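Long-range contacts in 1-deoxy-D-xylulose 5-phosphate reductoisomerase (Zymomonas mobilis, PDB 1R0K), which converts 1-deoxy-D-xylulose 5-phosphate to 2-C-methyl-D-erythritol 4-phosphate by NADPH-dependent, metal-requiring rearrangement and reduction, an early step of isoprenoid biosynthesis: residues T214-G219 with F305-L310; V33-A38 with V87-M92; M266-G271 with T282-L287; A155-F160 with H227-P232. One frame throughout, in Å; residues are numbered along the deposited sequence.

Contact 1: T214-G219 with F305-L310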
loop_
_atom_site.group_PDB
_atom_site.type_symbol
_atom_site.label_atom_id
_atom_site.label_comp_id
_atom_site.label_asym_id
_atom_site.label_seq_id
_atom_site.Cartn_x
_atom_site.Cartn_y
_atom_site.Cartn_z
ATOM N N THR B 214 -18.291 11.578 18.741
ATOM C CA THR B 214 -17.418 11.652 19.910
ATOM C C THR B 214 -16.055 11.034 19.615
ATOM O O THR B 214 -15.111 11.187 20.390
ATOM C CB THR B 214 -18.015 10.888 21.095
ATOM O OG1 THR B 214 -18.070 9.496 20.768
ATOM C CG2 THR B 214 -19.422 11.388 21.411
ATOM N N MET B 215 -15.974 10.338 18.483
ATOM C CA MET B 215 -14.772 9.646 18.053
ATOM C C MET B 215 -14.534 8.390 18.885
ATOM O O MET B 215 -13.432 7.845 18.910
ATOM C CB MET B 215 -13.544 10.568 18.092
ATOM C CG MET B 215 -13.506 11.573 16.944
ATOM S SD MET B 215 -11.853 12.252 16.640
ATOM C CE MET B 215 -11.128 10.964 15.615
ATOM N N MET B 216 -15.582 7.925 19.560
ATOM C CA MET B 216 -15.491 6.706 20.351
ATOM C C MET B 216 -15.291 5.558 19.361
ATOM O O MET B 216 -14.611 4.573 19.656
ATOM C CB MET B 216 -16.782 6.487 21.139
ATOM C CG MET B 216 -16.782 5.244 22.015
ATOM S SD MET B 216 -15.502 5.273 23.294
ATOM C CE MET B 216 -16.166 6.493 24.402
ATOM N N ASN B 217 -15.885 5.697 18.179
ATOM C CA ASN B 217 -15.758 4.669 17.151
ATOM C C ASN B 217 -14.284 4.464 16.840
ATOM O O ASN B 217 -13.846 3.331 16.659
ATOM C CB ASN B 217 -16.540 5.055 15.881
ATOM C CG ASN B 217 -15.897 6.203 15.103
ATOM O OD1 ASN B 217 -15.480 7.209 15.676
ATOM N ND2 ASN B 217 -15.835 6.056 13.785
ATOM N N LYS B 218 -13.515 5.553 16.802
ATOM C CA LYS B 218 -12.081 5.460 16.531
ATOM C C LYS B 218 -11.337 4.818 17.685
ATOM O O LYS B 218 -10.372 4.082 17.473
ATOM C CB LYS B 218 -11.468 6.838 16.263
ATOM C CG LYS B 218 -11.608 7.305 14.839
ATOM C CD LYS B 218 -10.978 6.317 13.866
ATOM C CE LYS B 218 -11.690 6.410 12.534
ATOM N NZ LYS B 218 -11.171 5.476 11.520
ATOM N N GLY B 219 -11.773 5.117 18.907
ATOM C CA GLY B 219 -11.131 4.538 20.074
ATOM C C GLY B 219 -11.325 3.033 20.075
ATOM O O GLY B 219 -10.408 2.279 20.393
ATOM N N PHE B 305 -11.496 15.439 22.000
ATOM C CA PHE B 305 -12.111 14.122 21.894
ATOM C C PHE B 305 -11.478 13.158 22.899
ATOM O O PHE B 305 -10.737 12.249 22.531
ATOM C CB PHE B 305 -11.980 13.605 20.453
ATOM C CG PHE B 305 -12.588 14.531 19.435
ATOM C CD1 PHE B 305 -11.815 15.503 18.805
ATOM C CD2 PHE B 305 -13.952 14.478 19.162
ATOM C CE1 PHE B 305 -12.394 16.418 17.917
ATOM C CE2 PHE B 305 -14.545 15.391 18.274
ATOM C CZ PHE B 305 -13.761 16.362 17.651
ATOM N N PRO B 306 -11.781 13.347 24.197
ATOM C CA PRO B 306 -11.248 12.508 25.278
ATOM C C PRO B 306 -11.506 11.010 25.137
ATOM O O PRO B 306 -10.836 10.197 25.775
ATOM C CB PRO B 306 -11.886 13.110 26.535
ATOM C CG PRO B 306 -13.166 13.716 26.026
ATOM C CD PRO B 306 -12.732 14.344 24.725
ATOM N N ALA B 307 -12.471 10.642 24.302
ATOM C CA ALA B 307 -12.762 9.227 24.094
ATOM C C ALA B 307 -11.512 8.528 23.562
ATOM O O ALA B 307 -11.294 7.344 23.824
ATOM C CB ALA B 307 -13.920 9.060 23.106
ATOM N N LEU B 308 -10.693 9.263 22.813
ATOM C CA LEU B 308 -9.474 8.688 22.256
ATOM C C LEU B 308 -8.518 8.331 23.385
ATOM O O LEU B 308 -7.878 7.279 23.358
ATOM C CB LEU B 308 -8.804 9.664 21.275
ATOM C CG LEU B 308 -9.590 9.966 19.991
ATOM C CD1 LEU B 308 -8.778 10.905 19.098
ATOM C CD2 LEU B 308 -9.900 8.662 19.251
ATOM N N THR B 309 -8.432 9.201 24.384
ATOM C CA THR B 309 -7.557 8.945 25.524
ATOM C C THR B 309 -8.073 7.776 26.355
ATOM O O THR B 309 -7.294 6.936 26.815
ATOM C CB THR B 309 -7.448 10.182 26.422
ATOM O OG1 THR B 309 -6.899 11.267 25.664
ATOM C CG2 THR B 309 -6.547 9.892 27.621
ATOM N N LEU B 310 -9.389 7.723 26.547
ATOM C CA LEU B 310 -10.000 6.646 27.315
ATOM C C LEU B 310 -9.666 5.299 26.680
ATOM O O LEU B 310 -9.317 4.343 27.376
ATOM C CB LEU B 310 -11.520 6.836 27.386
ATOM C CG LEU B 310 -11.998 8.054 28.186
ATOM C CD1 LEU B 310 -13.519 8.066 28.251
ATOM C CD2 LEU B 310 -11.402 8.007 29.596
HETATM O O HOH W 1 -14.647 12.138 23.136
#
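Met215 lays its thioether over the ring of Phe305, a Met-aromatic contact made where the first turns of helices 216-229 and 307-317 come together. Met215 is the N-cap of the first of these helices, and its positive phi (73°) turns the chain between helix 206-214 and the next. Its side chain runs outward along the ring: CB lies 4.1 Å from Phe305 CD2, CG closes to 3.7 Å from that same CD2, and SD sits over the ring face, 4.0 Å from the centroid and 21° off the normal. Beyond the sulfur the chain bends, and the side chain also packs on Ala175 of strand 168-175. Leu308 fills in alongside, its CD2 against Met215 O and Lys218 CB. A serine in place of Phe305 would probably leave the Met215 sulfur without its aromatic face and open a gap beside it.

On the far side of the backbone, Met216 swings CG anti to its backbone N (chi1 -179°) and then folds twice, which brings CE to 3.6 Å from Ala307 CB. Lys218 carries its NZ away to Glu152, Glu221 and Thr174 O; both glutamates are predicted metal ligands, so the packing lies next to the probable active site. Between the segments a water donates to Thr214 O at 2.9 Å and accepts from Ala307 N at 2.9 Å.

Contact 2: V33-A38 with V87-M92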
loop_
_atom_site.group_PDB
_atom_site.type_symbol
_atom_site.label_atom_id
_atom_site.label_comp_id
_atom_site.label_asym_id
_atom_site.label_seq_id
_atom_site.Cartn_x
_atom_site.Cartn_y
_atom_site.Cartn_z
ATOM N N VAL B 33 -23.330 -22.074 -0.222
ATOM C CA VAL B 33 -23.846 -21.529 1.021
ATOM C C VAL B 33 -24.353 -22.593 1.984
ATOM O O VAL B 33 -25.237 -23.379 1.648
ATOM C CB VAL B 33 -24.982 -20.537 0.750
ATOM C CG1 VAL B 33 -25.519 -19.987 2.060
ATOM C CG2 VAL B 33 -24.475 -19.407 -0.128
ATOM N N ILE B 34 -23.787 -22.610 3.185
ATOM C CA ILE B 34 -24.202 -23.554 4.206
ATOM C C ILE B 34 -25.329 -22.919 5.011
ATOM O O ILE B 34 -26.498 -23.253 4.830
ATOM C CB ILE B 34 -23.034 -23.911 5.157
ATOM C CG1 ILE B 34 -21.880 -24.528 4.362
ATOM C CG2 ILE B 34 -23.509 -24.898 6.222
ATOM C CD1 ILE B 34 -22.248 -25.794 3.616
ATOM N N ALA B 35 -24.986 -21.988 5.892
ATOM C CA ALA B 35 -26.002 -21.334 6.700
ATOM C C ALA B 35 -26.026 -19.825 6.538
ATOM O O ALA B 35 -25.005 -19.193 6.268
ATOM C CB ALA B 35 -25.806 -21.684 8.165
ATOM N N LEU B 36 -27.217 -19.260 6.685
ATOM C CA LEU B 36 -27.408 -17.820 6.634
ATOM C C LEU B 36 -28.228 -17.522 7.875
ATOM O O LEU B 36 -29.118 -18.295 8.226
ATOM C CB LEU B 36 -28.198 -17.401 5.393
ATOM C CG LEU B 36 -27.584 -17.622 4.011
ATOM C CD1 LEU B 36 -28.501 -16.983 2.972
ATOM C CD2 LEU B 36 -26.182 -17.007 3.936
ATOM N N THR B 37 -27.929 -16.425 8.557
ATOM C CA THR B 37 -28.696 -16.088 9.745
ATOM C C THR B 37 -29.086 -14.625 9.698
ATOM O O THR B 37 -28.450 -13.825 9.015
ATOM C CB THR B 37 -27.895 -16.315 11.038
ATOM O OG1 THR B 37 -26.994 -15.220 11.245
ATOM C CG2 THR B 37 -27.111 -17.615 10.956
ATOM N N ALA B 38 -30.147 -14.288 10.419
ATOM C CA ALA B 38 -30.617 -12.915 10.496
ATOM C C ALA B 38 -31.127 -12.708 11.914
ATOM O O ALA B 38 -31.158 -13.647 12.709
ATOM C CB ALA B 38 -31.730 -12.675 9.482
ATOM N N VAL B 87 -25.363 -20.459 17.135
ATOM C CA VAL B 87 -24.097 -21.106 17.424
ATOM C C VAL B 87 -23.973 -22.382 16.604
ATOM O O VAL B 87 -22.927 -22.653 16.021
ATOM C CB VAL B 87 -23.972 -21.439 18.925
ATOM C CG1 VAL B 87 -22.712 -22.259 19.179
ATOM C CG2 VAL B 87 -23.929 -20.147 19.731
ATOM N N GLU B 88 -25.048 -23.161 16.544
ATOM C CA GLU B 88 -25.024 -24.402 15.780
ATOM C C GLU B 88 -24.757 -24.126 14.307
ATOM O O GLU B 88 -23.975 -24.830 13.671
ATOM C CB GLU B 88 -26.340 -25.160 15.953
ATOM C CG GLU B 88 -26.547 -25.686 17.367
ATOM C CD GLU B 88 -27.906 -26.329 17.563
ATOM O OE1 GLU B 88 -28.246 -27.256 16.795
ATOM O OE2 GLU B 88 -28.635 -25.906 18.486
ATOM N N ALA B 89 -25.399 -23.097 13.761
ATOM C CA ALA B 89 -25.181 -22.749 12.361
ATOM C C ALA B 89 -23.700 -22.446 12.134
ATOM O O ALA B 89 -23.113 -22.864 11.136
ATOM C CB ALA B 89 -26.022 -21.538 11.981
ATOM N N ALA B 90 -23.101 -21.725 13.078
ATOM C CA ALA B 90 -21.695 -21.347 12.994
ATOM C C ALA B 90 -20.767 -22.553 13.090
ATOM O O ALA B 90 -19.588 -22.471 12.743
ATOM C CB ALA B 90 -21.360 -20.343 14.103
ATOM N N MET B 91 -21.305 -23.672 13.559
ATOM C CA MET B 91 -20.522 -24.889 13.713
ATOM C C MET B 91 -20.806 -25.907 12.615
ATOM O O MET B 91 -20.325 -27.034 12.679
ATOM C CB MET B 91 -20.812 -25.519 15.080
ATOM C CG MET B 91 -20.357 -24.676 16.260
ATOM S SD MET B 91 -20.871 -25.378 17.843
ATOM C CE MET B 91 -19.684 -26.701 18.028
ATOM N N MET B 92 -21.580 -25.515 11.604
ATOM C CA MET B 92 -21.908 -26.437 10.524
ATOM C C MET B 92 -20.723 -26.804 9.628
ATOM O O MET B 92 -20.835 -27.685 8.777
ATOM C CB MET B 92 -23.075 -25.889 9.698
ATOM C CG MET B 92 -24.401 -25.927 10.455
ATOM S SD MET B 92 -25.813 -25.387 9.480
ATOM C CE MET B 92 -26.102 -26.867 8.464
#
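Thr37 OG1 accepts a hydrogen bond from the backbone N of Gly11, while CG2 of the same Thr37 turns to Ala89 across the contact. This is sheet-to-helix packing in a Rossmann-type domain: strand 31-38 belongs to a parallel seven-stranded sheet, and helix 83-90, which lies on the chain between strands 78-81 and 96-99, rests on one of its faces. Gly11 follows strand 5-10 and leads into Thr13 and Gly14, predicted to bind NADPH, so the threonine ties this strand to the start of the probable cofactor loop. Its OG1 stands between the backbone N and the carbonyl carbon (chi1 79°), a setting that leaves CG2 to meet Ala89 CB at 4.2 Å.

The rest is apolar. Ala35 CB meets Ala89 CB at 3.8 Å, and with methyls as the whole of both side chains the backbones can approach closely, 5.9 Å between CA of Ala35 and CA of Ala89. Ile34 has an unusual psi for a strand (-76°), and at this kink two successive residues, Ile34 and Ala35, both direct their CB atoms at the helix end. There the chain leaves the helix, with Met92 N bonded to Ala89 O. Met92 bends at its sulfur (chi3 78°), SD lying 3.9 Å from Ala35 CB. Around Ile34 CG2 the same chain curls, with Met92 CB at 3.6 Å and Met92 CE at 4.0 Å.

Contact 3: M266-G271 with T282-L287; sequences MRTPIG and TPAESL
Thr268 and Ala284 mark the closest backbone approach, 6.2 Å between their CA atoms, where the first turns of helix 267-275 face a chain without regular structure. That chain doubles back along the helix and opens with an ST turn: Ala284 N donates to Thr282 OG1 (3.2 Å, 158°). Thr282 sends its methyl CG2 to 3.5 Å from Arg267 O and 4.2 Å from Gly271 CA; Gly271, with no side chain, gives this methyl room. Thr268 OG1 presses on Ala284 CB at 3.1 Å, a tight fit. Both threonine hydroxyls also bond to Asp254 O of the second subunit.

Arg267 bends at chi3 (-64°) and brings one face of its guanidinium against the Pro283 ring, although the modelled approach is too short for its details to be trusted. NH2 forms a salt bridge with Asp265 and NH1 one with Asp22 of helix 15-25. A leucine at Arg267 would probably leave both aspartates without their cationic partner and Pro283 without the flat group beside it. The chemistry thus joins two things: an ionic link from this helix to the nucleotide-binding domain, and threonine hydroxyls bonded across the dimer interface.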
loop_
_atom_site.group_PDB
_atom_site.type_symbol
_atom_site.label_atom_id
_atom_site.label_comp_id
_atom_site.label_asym_id
_atom_site.label_seq_id
_atom_site.Cartn_x
_atom_site.Cartn_y
_atom_site.Cartn_z
ATOM N N MET B 266 -18.007 -1.282 0.539
ATOM C CA MET B 266 -17.563 -2.329 1.450
ATOM C C MET B 266 -17.287 -3.658 0.756
ATOM O O MET B 266 -16.751 -4.579 1.370
ATOM C CB MET B 266 -18.584 -2.523 2.574
ATOM C CG MET B 266 -18.553 -1.428 3.634
ATOM S SD MET B 266 -16.920 -1.265 4.414
ATOM C CE MET B 266 -16.792 -2.832 5.320
ATOM N N ARG B 267 -17.658 -3.772 -0.517
ATOM C CA ARG B 267 -17.389 -5.013 -1.237
ATOM C C ARG B 267 -15.891 -5.155 -1.491
ATOM O O ARG B 267 -15.405 -6.249 -1.769
ATOM C CB ARG B 267 -18.165 -5.069 -2.560
ATOM C CG ARG B 267 -19.640 -5.419 -2.364
ATOM C CD ARG B 267 -20.427 -5.368 -3.662
ATOM N NE ARG B 267 -20.469 -4.015 -4.211
ATOM C CZ ARG B 267 -21.207 -3.658 -5.258
ATOM N NH1 ARG B 267 -21.970 -4.560 -5.867
ATOM N NH2 ARG B 267 -21.166 -2.408 -5.709
ATOM N N THR B 268 -15.153 -4.054 -1.393
ATOM C CA THR B 268 -13.711 -4.135 -1.607
ATOM C C THR B 268 -13.070 -4.883 -0.437
ATOM O O THR B 268 -12.390 -5.881 -0.644
ATOM C CB THR B 268 -13.075 -2.739 -1.788
ATOM O OG1 THR B 268 -13.516 -2.188 -3.036
ATOM C CG2 THR B 268 -11.545 -2.836 -1.793
ATOM N N PRO B 269 -13.268 -4.409 0.805
ATOM C CA PRO B 269 -12.658 -5.153 1.914
ATOM C C PRO B 269 -13.284 -6.549 2.073
ATOM O O PRO B 269 -12.589 -7.512 2.382
ATOM C CB PRO B 269 -12.904 -4.245 3.127
ATOM C CG PRO B 269 -14.144 -3.461 2.730
ATOM C CD PRO B 269 -13.842 -3.140 1.285
ATOM N N ILE B 270 -14.594 -6.662 1.857
ATOM C CA ILE B 270 -15.242 -7.966 1.978
ATOM C C ILE B 270 -14.665 -8.881 0.904
ATOM O O ILE B 270 -14.278 -10.014 1.185
ATOM C CB ILE B 270 -16.788 -7.871 1.808
ATOM C CG1 ILE B 270 -17.405 -7.124 2.992
ATOM C CG2 ILE B 270 -17.400 -9.271 1.726
ATOM C CD1 ILE B 270 -18.887 -6.843 2.837
ATOM N N GLY B 271 -14.599 -8.375 -0.326
ATOM C CA GLY B 271 -14.051 -9.159 -1.420
ATOM C C GLY B 271 -12.650 -9.646 -1.092
ATOM O O GLY B 271 -12.254 -10.744 -1.481
ATOM N N THR B 282 -14.776 -7.278 -7.983
ATOM C CA THR B 282 -16.006 -6.830 -7.328
ATOM C C THR B 282 -16.436 -5.627 -8.150
ATOM O O THR B 282 -15.649 -5.091 -8.926
ATOM C CB THR B 282 -15.806 -6.368 -5.859
ATOM O OG1 THR B 282 -15.216 -5.065 -5.839
ATOM C CG2 THR B 282 -14.916 -7.346 -5.094
ATOM N N PRO B 283 -17.698 -5.203 -8.021
ATOM C CA PRO B 283 -18.102 -4.039 -8.816
ATOM C C PRO B 283 -17.780 -2.707 -8.142
ATOM O O PRO B 283 -18.233 -1.659 -8.582
ATOM C CB PRO B 283 -19.597 -4.260 -9.020
ATOM C CG PRO B 283 -20.002 -4.997 -7.802
ATOM C CD PRO B 283 -18.867 -5.956 -7.534
ATOM N N ALA B 284 -16.983 -2.746 -7.079
ATOM C CA ALA B 284 -16.612 -1.517 -6.378
ATOM C C ALA B 284 -16.030 -0.506 -7.367
ATOM O O ALA B 284 -15.273 -0.863 -8.270
ATOM C CB ALA B 284 -15.596 -1.822 -5.279
ATOM N N GLU B 285 -16.386 0.759 -7.190
ATOM C CA GLU B 285 -15.909 1.817 -8.067
ATOM C C GLU B 285 -14.421 2.115 -7.871
ATOM O O GLU B 285 -13.913 2.102 -6.745
ATOM C CB GLU B 285 -16.731 3.085 -7.828
ATOM C CG GLU B 285 -16.269 4.294 -8.624
ATOM C CD GLU B 285 -17.206 5.482 -8.477
ATOM O OE1 GLU B 285 -17.491 5.888 -7.330
ATOM O OE2 GLU B 285 -17.654 6.014 -9.513
ATOM N N SER B 286 -13.730 2.374 -8.979
ATOM C CA SER B 286 -12.310 2.706 -8.953
ATOM C C SER B 286 -12.176 4.175 -8.571
ATOM O O SER B 286 -12.722 5.050 -9.246
ATOM C CB SER B 286 -11.681 2.487 -10.329
ATOM O OG SER B 286 -11.708 1.124 -10.693
ATOM N N LEU B 287 -11.446 4.448 -7.495
ATOM C CA LEU B 287 -11.278 5.821 -7.043
ATOM C C LEU B 287 -10.680 6.706 -8.139
ATOM O O LEU B 287 -9.631 6.399 -8.703
ATOM C CB LEU B 287 -10.393 5.868 -5.791
ATOM C CG LEU B 287 -10.222 7.257 -5.160
ATOM C CD1 LEU B 287 -11.557 7.729 -4.594
ATOM C CD2 LEU B 287 -9.169 7.203 -4.060
#

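Contact 4: A155-F160 with H227-P232; sequences AIFQCF and HLFQIP
Leu228 CB and Ile156 CG2 take opposite faces of the Phe229 ring, at the end of helix 216-229. From Ile156 the approach is a CH-pi contact, CG2 lying 3.5 Å from the centroid and 16° off the normal. CG1 of Ile156 stands anti to the carbonyl carbon (chi1 -65°), which leaves the CG2 methyl opposite the backbone N and facing the ring. Phe157 adds CB at 4.2 Å from Phe229 CE1. Phe160 passes Phe229 in the opposite direction and meets it at CB and CD1, the two rings oblique with planes at 42° and centroids 5.1 Å apart; Phe229 CD1 stands 3.8 Å above the centre of the Phe160 ring.

Gln230 leaves helical geometry with positive phi and folds back, NE2 bonding His227 O at 2.6 Å. Ile231 then returns to the contact, its CG2 at the edge of the Phe160 ring, 4.0 Å from CZ. Val168 and Ile171 of strand 168-175 continue the apolar layer. The pattern is that of a helix-helix core in the catalytic domain, between the two helices that carry Glu152 and Glu221, both predicted manganese ligands.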
loop_
_atom_site.group_PDB
_atom_site.type_symbol
_atom_site.label_atom_id
_atom_site.label_comp_id
_atom_site.label_asym_id
_atom_site.label_seq_id
_atom_site.Cartn_x
_atom_site.Cartn_y
_atom_site.Cartn_z
ATOM N N ALA B 155 -7.689 -2.437 5.634
ATOM C CA ALA B 155 -6.665 -1.632 4.975
ATOM C C ALA B 155 -5.318 -1.919 5.632
ATOM O O ALA B 155 -4.302 -2.080 4.953
ATOM C CB ALA B 155 -7.004 -0.149 5.105
ATOM N N ILE B 156 -5.312 -1.969 6.961
ATOM C CA ILE B 156 -4.078 -2.255 7.686
ATOM C C ILE B 156 -3.603 -3.654 7.319
ATOM O O ILE B 156 -2.431 -3.867 7.006
ATOM C CB ILE B 156 -4.287 -2.167 9.201
ATOM C CG1 ILE B 156 -4.639 -0.722 9.582
ATOM C CG2 ILE B 156 -3.018 -2.627 9.930
ATOM C CD1 ILE B 156 -5.088 -0.544 11.021
ATOM N N PHE B 157 -4.528 -4.604 7.339
ATOM C CA PHE B 157 -4.202 -5.978 7.004
ATOM C C PHE B 157 -3.539 -6.109 5.619
ATOM O O PHE B 157 -2.568 -6.861 5.456
ATOM C CB PHE B 157 -5.468 -6.829 7.072
ATOM C CG PHE B 157 -5.211 -8.287 6.923
ATOM C CD1 PHE B 157 -5.013 -8.845 5.665
ATOM C CD2 PHE B 157 -5.139 -9.106 8.043
ATOM C CE1 PHE B 157 -4.746 -10.197 5.530
ATOM C CE2 PHE B 157 -4.873 -10.460 7.915
ATOM C CZ PHE B 157 -4.676 -11.005 6.656
ATOM N N GLN B 158 -4.051 -5.381 4.628
ATOM C CA GLN B 158 -3.499 -5.439 3.273
ATOM C C GLN B 158 -2.113 -4.800 3.151
ATOM O O GLN B 158 -1.412 -5.022 2.174
ATOM C CB GLN B 158 -4.451 -4.771 2.271
ATOM C CG GLN B 158 -5.765 -5.529 2.060
ATOM C CD GLN B 158 -6.573 -5.006 0.884
ATOM O OE1 GLN B 158 -6.026 -4.732 -0.185
ATOM N NE2 GLN B 158 -7.888 -4.885 1.069
ATOM N N CYS B 159 -1.728 -4.010 4.147
ATOM C CA CYS B 159 -0.434 -3.332 4.148
ATOM C C CYS B 159 0.495 -3.841 5.253
ATOM O O CYS B 159 1.605 -3.333 5.408
ATOM C CB CYS B 159 -0.632 -1.827 4.361
ATOM S SG CYS B 159 -1.709 -1.011 3.162
ATOM N N PHE B 160 0.040 -4.839 6.003
ATOM C CA PHE B 160 0.771 -5.400 7.145
ATOM C C PHE B 160 1.706 -6.570 6.836
ATOM O O PHE B 160 1.368 -7.461 6.063
ATOM C CB PHE B 160 -0.249 -5.843 8.207
ATOM C CG PHE B 160 0.346 -6.124 9.560
ATOM C CD1 PHE B 160 0.584 -5.087 10.457
ATOM C CD2 PHE B 160 0.667 -7.427 9.940
ATOM C CE1 PHE B 160 1.136 -5.340 11.721
ATOM C CE2 PHE B 160 1.219 -7.694 11.199
ATOM C CZ PHE B 160 1.454 -6.644 12.093
ATOM N N HIS B 227 -5.444 -5.781 19.113
ATOM C CA HIS B 227 -5.532 -7.232 19.235
ATOM C C HIS B 227 -5.284 -7.932 17.908
ATOM O O HIS B 227 -4.678 -8.991 17.868
ATOM C CB HIS B 227 -6.897 -7.644 19.788
ATOM C CG HIS B 227 -7.037 -7.418 21.260
ATOM N ND1 HIS B 227 -7.757 -6.368 21.790
ATOM C CD2 HIS B 227 -6.523 -8.093 22.317
ATOM C CE1 HIS B 227 -7.682 -6.408 23.109
ATOM N NE2 HIS B 227 -6.938 -7.444 23.453
ATOM N N LEU B 228 -5.747 -7.332 16.821
ATOM C CA LEU B 228 -5.558 -7.920 15.501
ATOM C C LEU B 228 -4.107 -7.991 15.052
ATOM O O LEU B 228 -3.672 -8.999 14.498
ATOM C CB LEU B 228 -6.320 -7.118 14.449
ATOM C CG LEU B 228 -7.830 -7.283 14.337
ATOM C CD1 LEU B 228 -8.397 -6.153 13.483
ATOM C CD2 LEU B 228 -8.150 -8.642 13.733
ATOM N N PHE B 229 -3.358 -6.922 15.285
ATOM C CA PHE B 229 -1.994 -6.866 14.804
ATOM C C PHE B 229 -0.869 -7.127 15.792
ATOM O O PHE B 229 0.289 -7.248 15.403
ATOM C CB PHE B 229 -1.835 -5.550 14.041
ATOM C CG PHE B 229 -2.867 -5.395 12.955
ATOM C CD1 PHE B 229 -2.853 -6.243 11.849
ATOM C CD2 PHE B 229 -3.924 -4.505 13.098
ATOM C CE1 PHE B 229 -3.886 -6.214 10.905
ATOM C CE2 PHE B 229 -4.966 -4.465 12.162
ATOM C CZ PHE B 229 -4.948 -5.322 11.066
ATOM N N GLN B 230 -1.217 -7.222 17.066
ATOM C CA GLN B 230 -0.246 -7.564 18.099
ATOM C C GLN B 230 1.075 -6.798 18.133
ATOM O O GLN B 230 2.129 -7.397 18.348
ATOM C CB GLN B 230 0.050 -9.064 18.002
ATOM C CG GLN B 230 -1.199 -9.942 18.022
ATOM C CD GLN B 230 -1.760 -10.156 19.421
ATOM O OE1 GLN B 230 -1.178 -10.880 20.230
ATOM N NE2 GLN B 230 -2.894 -9.525 19.712
ATOM N N ILE B 231 1.042 -5.492 17.906
ATOM C CA ILE B 231 2.269 -4.708 17.990
ATOM C C ILE B 231 2.090 -3.749 19.164
ATOM O O ILE B 231 0.965 -3.470 19.576
ATOM C CB ILE B 231 2.563 -3.894 16.697
ATOM C CG1 ILE B 231 1.497 -2.826 16.478
ATOM C CG2 ILE B 231 2.661 -4.829 15.494
ATOM C CD1 ILE B 231 1.837 -1.868 15.352
ATOM N N PRO B 232 3.198 -3.246 19.731
ATOM C CA PRO B 232 3.149 -2.317 20.867
ATOM C C PRO B 232 2.208 -1.136 20.628
ATOM O O PRO B 232 2.220 -0.528 19.559
ATOM C CB PRO B 232 4.603 -1.875 21.008
ATOM C CG PRO B 232 5.353 -3.098 20.593
ATOM C CD PRO B 232 4.594 -3.541 19.359
#

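In the fold
All four contacts are largely buried, but contact 3 reaches the surface at Pro283 and is bordered by the second subunit. Contacts 1 and 4 use the two ends of helix 216-229, their centres about 20 Å apart, and both lie near the predicted metal ligands Glu152 and Glu221. Contact 2 stands apart in the nucleotide-binding domain, about 34 Å from contact 1 between centres. Chemistry follows place: methyls and a thioether serve between sheet and helix, aromatic faces where helix 216-229 meets helix 151-159 at one end and the residues leading into helix 307-317 at the other, and charges and hydroxyls at the dimer boundary. Contacts 3 and 4 come within about 5 Å at their nearest atoms without touching.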